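P-47 protein (PDB 5WIX) is of unknown function but has a TULIP-type fold resembling bactericidal/permeability-increasing protein, so it may bind lipids or other apolar ligands. Local coordinates at residues S225-E230 with G235-E240; L205-V210 with L219-D224; G318-T323 with K377-W382. All blocks are in the same frame, centred on the assembly; numbering follows the deposited sequence.

Interaction 1 (S225-E230 with G235-E240); sequences SSILSE and GLLISE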
loop_
_atom_site.group_PDB
_atom_site.type_symbol
_atom_site.label_atom_id
_atom_site.label_comp_id
_atom_site.label_asym_id
_atom_site.label_seq_id
_atom_site.Cartn_x
_atom_site.Cartn_y
_atom_site.Cartn_z
ATOM N N SER A 225 8.588 -3.095 8.273
ATOM C CA SER A 225 7.890 -2.772 9.507
ATOM C C SER A 225 7.525 -1.293 9.548
ATOM O O SER A 225 6.735 -0.869 10.386
ATOM C CB SER A 225 8.737 -3.144 10.726
ATOM O OG SER A 225 9.415 -2.010 11.235
ATOM N N SER A 226 8.100 -0.507 8.642
ATOM C CA SER A 226 7.753 0.909 8.530
ATOM C C SER A 226 6.259 1.104 8.318
ATOM O O SER A 226 5.713 2.126 8.758
ATOM C CB SER A 226 8.537 1.576 7.391
ATOM O OG SER A 226 8.193 2.955 7.218
ATOM N N ILE A 227 5.604 0.126 7.677
ATOM C CA ILE A 227 4.205 0.275 7.255
ATOM C C ILE A 227 3.293 0.710 8.396
ATOM O O ILE A 227 2.409 1.554 8.206
ATOM C CB ILE A 227 3.648 -1.025 6.642
ATOM C CG1 ILE A 227 4.485 -1.431 5.441
ATOM C CG2 ILE A 227 2.224 -0.816 6.146
ATOM C CD1 ILE A 227 3.833 -2.488 4.597
ATOM N N LEU A 228 3.531 0.150 9.582
ATOM C CA LEU A 228 2.816 0.547 10.790
ATOM C C LEU A 228 3.672 1.476 11.650
ATOM O O LEU A 228 4.871 1.603 11.417
ATOM C CB LEU A 228 2.413 -0.682 11.590
ATOM C CG LEU A 228 1.689 -1.803 10.836
ATOM C CD1 LEU A 228 1.664 -3.145 11.645
ATOM C CD2 LEU A 228 0.284 -1.346 10.427
ATOM N N SER A 229 3.049 2.128 12.635
ATOM C CA SER A 229 3.755 2.957 13.626
ATOM C C SER A 229 2.993 2.986 14.939
ATOM O O SER A 229 1.876 2.478 15.018
ATOM C CB SER A 229 3.948 4.377 13.116
ATOM O OG SER A 229 4.659 4.347 11.894
ATOM N N GLU A 230 3.586 3.583 15.967
ATOM C CA GLU A 230 2.936 3.609 17.275
ATOM C C GLU A 230 1.577 4.307 17.175
ATOM O O GLU A 230 0.612 3.890 17.827
ATOM C CB GLU A 230 3.826 4.299 18.320
ATOM N N GLY A 235 -1.910 0.310 7.810
ATOM C CA GLY A 235 -0.936 0.880 6.909
ATOM C C GLY A 235 -1.096 0.368 5.493
ATOM O O GLY A 235 -1.683 -0.703 5.243
ATOM N N LEU A 236 -0.552 1.157 4.566
ATOM C CA LEU A 236 -0.629 0.907 3.128
ATOM C C LEU A 236 0.654 1.425 2.491
ATOM O O LEU A 236 1.013 2.590 2.679
ATOM C CB LEU A 236 -1.873 1.584 2.553
ATOM C CG LEU A 236 -2.413 1.424 1.123
ATOM C CD1 LEU A 236 -3.920 1.507 1.059
ATOM C CD2 LEU A 236 -1.811 2.514 0.234
ATOM N N LEU A 237 1.340 0.557 1.757
ATOM C CA LEU A 237 2.579 0.941 1.095
ATOM C C LEU A 237 2.512 0.853 -0.430
ATOM O O LEU A 237 2.393 -0.246 -0.991
ATOM C CB LEU A 237 3.733 0.078 1.578
ATOM C CG LEU A 237 5.062 0.741 1.222
ATOM C CD1 LEU A 237 4.965 2.227 1.555
ATOM C CD2 LEU A 237 6.217 0.091 1.974
ATOM N N ILE A 238 2.610 2.009 -1.094
ATOM C CA ILE A 238 2.612 2.080 -2.565
ATOM C C ILE A 238 4.036 2.113 -3.124
ATOM O O ILE A 238 4.870 2.922 -2.677
ATOM C CB ILE A 238 1.857 3.318 -3.062
ATOM C CG1 ILE A 238 0.358 3.169 -2.813
ATOM C CG2 ILE A 238 2.102 3.526 -4.528
ATOM C CD1 ILE A 238 -0.333 4.496 -2.573
ATOM N N SER A 239 4.311 1.221 -4.079
ATOM C CA SER A 239 5.612 1.155 -4.751
ATOM C C SER A 239 5.970 2.499 -5.390
ATOM O O SER A 239 5.080 3.299 -5.699
ATOM C CB SER A 239 5.604 0.072 -5.825
ATOM O OG SER A 239 4.942 0.538 -7.002
ATOM N N GLU A 240 7.259 2.737 -5.623
ATOM C CA GLU A 240 7.673 3.993 -6.241
ATOM C C GLU A 240 6.987 4.225 -7.592
ATOM O O GLU A 240 6.458 5.312 -7.841
ATOM C CB GLU A 240 9.188 4.048 -6.424
ATOM C CG GLU A 240 9.623 5.013 -7.529
ATOM C CD GLU A 240 11.094 5.387 -7.455
ATOM O OE1 GLU A 240 11.832 5.115 -8.424
ATOM O OE2 GLU A 240 11.513 5.977 -6.439
#
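Gly-235, near the start of strand 234-238, takes the side chains of Ile-227 and Leu-228 against its backbone. CG2 of Ile-227 sits 3.6 Å from Gly-235 C. CD2 of Leu-228 approaches Gly-235 N at 3.8 Å. Having no side chain, Gly-235 lets the loop come close here. Its CA is 3.7 Å from Ile-227 O.

The next residue, Leu-236, takes part mainly through its backbone. Its N lies 3.8 Å from CG2 of Ile-227, while its side chain starts out on the other face of the strand and touches Tyr-27.

Leu-237 turns back to the loop and gives the side-chain half of the contact. Its CB meets CD1 of Ile-227 at 4.0 Å. Its CD2 lies 4.2 Å from CG1 of Ile-227. The two side chains cross obliquely. Ile-227 has CG1 anti to its carbonyl carbon (chi1 -59°), and an extended chi2 of -166° carries CD1 on to Leu-237. Its two branches thus divide the work: CG2 covers the strand backbone and CG1-CD1 covers Leu-237.

Beyond this point the chain leaves the loop and passes through Ser-239, the N-cap of helix 240-252.

The contact is one of methyl groups on backbone and on Leu-237, made by van der Waals packing. Gln-429 adds a polar hold: its NE2 bonds Ile-227 O and Ser-229 OG. Strand 234-238 runs antiparallel between strands 25-30 and 426-432 of the six-stranded sheet. Ile-227 also rests on Val-26 of strand 25-30, and Gln-429 belongs to strand 426-432. The loop is therefore tied to both neighbours of the strand it packs on.

Interaction 2 (L205-V210 with L219-D224); sequences LCILSV and LSTNVD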
loop_
_atom_site.group_PDB
_atom_site.type_symbol
_atom_site.label_atom_id
_atom_site.label_comp_id
_atom_site.label_asym_id
_atom_site.label_seq_id
_atom_site.Cartn_x
_atom_site.Cartn_y
_atom_site.Cartn_z
ATOM N N LEU A 205 -0.548 -8.992 7.486
ATOM C CA LEU A 205 -0.557 -8.196 6.310
ATOM C C LEU A 205 -0.727 -8.950 5.012
ATOM O O LEU A 205 -0.570 -10.149 4.949
ATOM C CB LEU A 205 0.731 -7.394 6.283
ATOM C CG LEU A 205 2.094 -8.001 6.502
ATOM C CD1 LEU A 205 2.780 -8.327 5.193
ATOM C CD2 LEU A 205 2.863 -6.982 7.265
ATOM N N CYS A 206 -1.051 -8.202 3.967
ATOM C CA CYS A 206 -1.463 -8.775 2.705
ATOM C C CYS A 206 -0.768 -8.066 1.525
ATOM O O CYS A 206 -0.797 -6.841 1.417
ATOM C CB CYS A 206 -2.983 -8.687 2.611
ATOM S SG CYS A 206 -3.653 -9.424 1.155
ATOM N N ILE A 207 -0.135 -8.847 0.654
ATOM C CA ILE A 207 0.733 -8.314 -0.393
ATOM C C ILE A 207 0.138 -8.486 -1.810
ATOM O O ILE A 207 -0.439 -9.534 -2.099
ATOM C CB ILE A 207 2.119 -9.006 -0.344
ATOM C CG1 ILE A 207 2.300 -9.794 0.944
ATOM C CG2 ILE A 207 3.226 -7.999 -0.389
ATOM C CD1 ILE A 207 3.664 -10.441 1.013
ATOM N N LEU A 208 0.285 -7.484 -2.690
ATOM C CA LEU A 208 -0.227 -7.599 -4.066
ATOM C C LEU A 208 0.646 -7.059 -5.200
ATOM O O LEU A 208 1.555 -6.238 -5.005
ATOM C CB LEU A 208 -1.601 -6.898 -4.201
ATOM C CG LEU A 208 -1.751 -5.362 -4.244
ATOM C CD1 LEU A 208 -1.261 -4.741 -5.522
ATOM C CD2 LEU A 208 -3.191 -4.970 -4.086
ATOM N N SER A 209 0.275 -7.507 -6.399
ATOM C CA SER A 209 0.708 -6.955 -7.668
ATOM C C SER A 209 -0.522 -6.481 -8.435
ATOM O O SER A 209 -1.450 -7.269 -8.657
ATOM C CB SER A 209 1.470 -7.998 -8.483
ATOM O OG SER A 209 2.669 -8.342 -7.819
ATOM N N VAL A 210 -0.533 -5.235 -8.897
ATOM C CA VAL A 210 -1.731 -4.701 -9.549
ATOM C C VAL A 210 -1.708 -4.753 -11.081
ATOM O O VAL A 210 -0.794 -4.234 -11.721
ATOM C CB VAL A 210 -2.007 -3.250 -9.109
ATOM C CG1 VAL A 210 -2.278 -3.193 -7.613
ATOM C CG2 VAL A 210 -0.837 -2.352 -9.481
ATOM N N LEU A 219 8.765 -14.204 -5.371
ATOM C CA LEU A 219 9.026 -12.931 -4.723
ATOM C C LEU A 219 9.105 -13.180 -3.221
ATOM O O LEU A 219 8.475 -14.106 -2.711
ATOM C CB LEU A 219 7.943 -11.902 -5.058
ATOM C CG LEU A 219 8.138 -11.176 -6.394
ATOM C CD1 LEU A 219 6.883 -10.416 -6.823
ATOM C CD2 LEU A 219 9.339 -10.240 -6.298
ATOM N N SER A 220 9.886 -12.359 -2.524
ATOM C CA SER A 220 9.992 -12.456 -1.074
ATOM C C SER A 220 8.649 -12.242 -0.408
ATOM O O SER A 220 7.669 -11.888 -1.049
ATOM C CB SER A 220 10.993 -11.437 -0.522
ATOM O OG SER A 220 12.285 -12.001 -0.404
ATOM N N THR A 221 8.602 -12.460 0.892
ATOM C CA THR A 221 7.405 -12.131 1.632
ATOM C C THR A 221 7.786 -11.198 2.762
ATOM O O THR A 221 6.926 -10.732 3.511
ATOM C CB THR A 221 6.688 -13.390 2.158
ATOM O OG1 THR A 221 7.645 -14.290 2.743
ATOM C CG2 THR A 221 5.952 -14.086 1.004
ATOM N N ASN A 222 9.082 -10.902 2.855
ATOM C CA ASN A 222 9.569 -9.946 3.836
ATOM C C ASN A 222 8.818 -8.622 3.676
ATOM O O ASN A 222 8.472 -8.221 2.570
ATOM C CB ASN A 222 11.083 -9.750 3.696
ATOM C CG ASN A 222 11.782 -9.607 5.042
ATOM O OD1 ASN A 222 11.152 -9.289 6.060
ATOM N ND2 ASN A 222 13.095 -9.835 5.050
ATOM N N VAL A 223 8.521 -7.962 4.784
ATOM C CA VAL A 223 7.743 -6.734 4.725
ATOM C C VAL A 223 8.410 -5.648 5.558
ATOM O O VAL A 223 9.127 -5.929 6.524
ATOM C CB VAL A 223 6.294 -6.962 5.213
ATOM C CG1 VAL A 223 6.274 -7.038 6.680
ATOM C CG2 VAL A 223 5.417 -5.810 4.802
ATOM N N ASP A 224 8.196 -4.404 5.163
ATOM C CA ASP A 224 8.809 -3.307 5.872
ATOM C C ASP A 224 7.968 -3.019 7.099
ATOM O O ASP A 224 6.781 -2.717 6.982
ATOM C CB ASP A 224 8.930 -2.056 4.984
ATOM C CG ASP A 224 9.792 -0.984 5.618
ATOM O OD1 ASP A 224 10.294 -0.109 4.902
ATOM O OD2 ASP A 224 9.990 -1.021 6.850
#
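Leu-205 and Val-223 meet end to end, one from a strand and one from the loop that follows it. Both are buried. The CB of Leu-205 points at the loop but is too far away to touch Val-223. CG follows, placed between the backbone N and the carbonyl carbon (chi1 49°), and it too falls short of the valine. The two methyl groups close the gap. CD1 meets Val-223 CG2 at 3.7 Å and lies 3.8 Å from Val-223 CB. CD2 is 3.5 Å from Val-223 CG1, and it is also 3.7 Å from Val-223 CG2. Both branches of the leucine therefore touch both the CG2 methyl and the body of the valine.

Two residues along the strand, Ile-207 makes a lighter contact. Its CD1 lies 4.1 Å from Thr-221 O. CD1 of Ile-207 is also 4.3 Å from Thr-221 CG2. Thr-221 thus faces the isoleucine with backbone as well as methyl, and the meeting is one of van der Waals contact.

The loop has polar ties of its own. Ser-220 O accepts a bond from Trp-23 NE1, and Asp-224 OD2 bonds Ser-226 N.

Strand 203-210 lies antiparallel between strands 187-195 and 25-30. Segment 219-224 has no regular structure and runs over one face of this sheet. Thr-221 touches Val-193, while Val-223 reaches Tyr-195 on strand 187-195 and Val-26 on strand 25-30, so the loop covers parts of all three strands.

Interaction 3 (G318-T323 with K377-W382); sequences GIVKLT and KSVGNW
Val-320 and Leu-322 pack on Val-379 in a buried, apolar strand-to-helix contact. It joins strand 311-322 of the curved antiparallel sheet to helix 370-390. A long helix held against a curved antiparallel sheet is consistent with a TULIP domain. The segment axes approach to 8.9 Å, and their directions differ by 137°.

Val-379 is the centre. Its CG1, anti to the backbone N (chi1 174°), meets CG2 of Val-320 at 3.4 Å. Its CG2 turns to the other partner and lies 4.2 Å from CD2 of Leu-322. Val-320 also touches the helix backbone, with CG1 at 4.2 Å from Gly-380 CA. The nearest pair of CA atoms is Val-320 with Gly-380, at 6.8 Å.

Val-379 also touches Val-290 of strand 288-290, and Leu-322 reaches Val-375 and Ala-376 on helix 370-390. The contact is made mainly by methyl groups, with the backbone of Gly-380 taking part. The hold is therefore hydrophobic, and the fit depends on shape rather than on directional bonds.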
loop_
_atom_site.group_PDB
_atom_site.type_symbol
_atom_site.label_atom_id
_atom_site.label_comp_id
_atom_site.label_asym_id
_atom_site.label_seq_id
_atom_site.Cartn_x
_atom_site.Cartn_y
_atom_site.Cartn_z
ATOM N N GLY A 318 15.156 22.831 -23.321
ATOM C CA GLY A 318 14.392 23.229 -24.488
ATOM C C GLY A 318 14.725 24.656 -24.872
ATOM O O GLY A 318 15.710 25.219 -24.393
ATOM N N ILE A 319 13.899 25.246 -25.729
ATOM C CA ILE A 319 14.178 26.570 -26.265
ATOM C C ILE A 319 12.945 27.455 -26.289
ATOM O O ILE A 319 11.829 26.989 -26.057
ATOM C CB ILE A 319 14.733 26.480 -27.685
ATOM C CG1 ILE A 319 13.995 25.386 -28.462
ATOM C CG2 ILE A 319 16.232 26.192 -27.657
ATOM C CD1 ILE A 319 12.828 25.884 -29.255
ATOM N N VAL A 320 13.166 28.736 -26.565
ATOM C CA VAL A 320 12.072 29.670 -26.784
ATOM C C VAL A 320 12.394 30.595 -27.956
ATOM O O VAL A 320 13.370 31.347 -27.915
ATOM C CB VAL A 320 11.768 30.500 -25.521
ATOM C CG1 VAL A 320 13.044 31.002 -24.882
ATOM C CG2 VAL A 320 10.852 31.648 -25.868
ATOM N N LYS A 321 11.595 30.529 -29.017
ATOM C CA LYS A 321 11.857 31.380 -30.189
ATOM C C LYS A 321 11.346 32.807 -29.978
ATOM O O LYS A 321 10.323 33.032 -29.316
ATOM C CB LYS A 321 11.240 30.763 -31.456
ATOM C CG LYS A 321 11.909 29.439 -31.862
ATOM C CD LYS A 321 11.098 28.619 -32.870
ATOM C CE LYS A 321 11.920 27.431 -33.389
ATOM N NZ LYS A 321 13.069 27.878 -34.257
ATOM N N LEU A 322 12.086 33.766 -30.522
ATOM C CA LEU A 322 11.704 35.177 -30.450
ATOM C C LEU A 322 10.664 35.543 -31.502
ATOM O O LEU A 322 10.955 35.510 -32.700
ATOM C CB LEU A 322 12.927 36.064 -30.631
ATOM C CG LEU A 322 13.811 36.162 -29.404
ATOM C CD1 LEU A 322 14.936 37.139 -29.680
ATOM C CD2 LEU A 322 12.948 36.627 -28.274
ATOM N N THR A 323 9.465 35.895 -31.057
ATOM C CA THR A 323 8.377 36.180 -31.976
ATOM C C THR A 323 8.733 37.405 -32.827
ATOM O O THR A 323 8.967 38.484 -32.288
ATOM C CB THR A 323 7.050 36.396 -31.202
ATOM O OG1 THR A 323 7.281 37.261 -30.084
ATOM C CG2 THR A 323 6.517 35.062 -30.669
ATOM N N LYS A 377 17.603 37.025 -23.757
ATOM C CA LYS A 377 17.977 36.783 -22.371
ATOM C C LYS A 377 16.758 36.953 -21.478
ATOM O O LYS A 377 16.539 36.181 -20.538
ATOM C CB LYS A 377 19.106 37.723 -21.924
ATOM C CG LYS A 377 19.125 38.004 -20.423
ATOM C CD LYS A 377 20.439 38.625 -19.953
ATOM C CE LYS A 377 20.385 38.977 -18.460
ATOM N NZ LYS A 377 21.697 38.827 -17.744
ATOM N N SER A 378 15.942 37.953 -21.783
ATOM C CA SER A 378 14.840 38.261 -20.890
ATOM C C SER A 378 13.680 37.270 -21.046
ATOM O O SER A 378 13.070 36.880 -20.061
ATOM C CB SER A 378 14.366 39.694 -21.108
ATOM O OG SER A 378 13.447 40.069 -20.099
ATOM N N VAL A 379 13.391 36.832 -22.268
ATOM C CA VAL A 379 12.349 35.823 -22.463
ATOM C C VAL A 379 12.805 34.468 -21.891
ATOM O O VAL A 379 12.018 33.741 -21.266
ATOM C CB VAL A 379 11.967 35.688 -23.958
ATOM C CG1 VAL A 379 10.989 34.551 -24.171
ATOM C CG2 VAL A 379 11.341 36.977 -24.433
ATOM N N GLY A 380 14.086 34.155 -22.090
ATOM C CA GLY A 380 14.697 32.971 -21.512
ATOM C C GLY A 380 14.495 32.904 -20.011
ATOM O O GLY A 380 13.937 31.929 -19.497
ATOM N N ASN A 381 14.921 33.954 -19.309
ATOM C CA ASN A 381 14.831 33.994 -17.844
ATOM C C ASN A 381 13.393 33.990 -17.343
ATOM O O ASN A 381 13.111 33.523 -16.249
ATOM C CB ASN A 381 15.563 35.221 -17.287
ATOM C CG ASN A 381 17.081 35.095 -17.375
ATOM O OD1 ASN A 381 17.624 33.988 -17.412
ATOM N ND2 ASN A 381 17.772 36.234 -17.404
ATOM N N TRP A 382 12.472 34.497 -18.145
ATOM C CA TRP A 382 11.065 34.472 -17.750
ATOM C C TRP A 382 10.478 33.073 -17.898
ATOM O O TRP A 382 9.603 32.659 -17.124
ATOM C CB TRP A 382 10.260 35.475 -18.578
ATOM C CG TRP A 382 10.400 36.853 -18.057
ATOM C CD1 TRP A 382 10.984 37.914 -18.675
ATOM C CD2 TRP A 382 9.970 37.314 -16.783
ATOM N NE1 TRP A 382 10.941 39.017 -17.863
ATOM C CE2 TRP A 382 10.321 38.671 -16.691
ATOM C CE3 TRP A 382 9.314 36.710 -15.709
ATOM C CZ2 TRP A 382 10.039 39.436 -15.567
ATOM C CZ3 TRP A 382 9.033 37.471 -14.594
ATOM C CH2 TRP A 382 9.394 38.821 -14.531
#

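In the fold
Interactions 2, 1 and 3 follow in that order along the chain. Interactions 1 and 2 are close neighbours, with centres 11 Å apart. They share the six-stranded antiparallel sheet near the centre of the chain, and the connection from strand 203-210 to strand 234-238 supplies a segment to each. Val-223 and Ile-227 of the connection, and Ile-207 of strand 203-210, all touch Val-26, so both contacts gather over the same part of the sheet. Interaction 3 is remote: its centre lies 44 Å from interaction 1 and 49 Å from interaction 2. It belongs to another sheet and its helix. The contacts thus sample the middle and one arm of an elongated, BPI-like molecule.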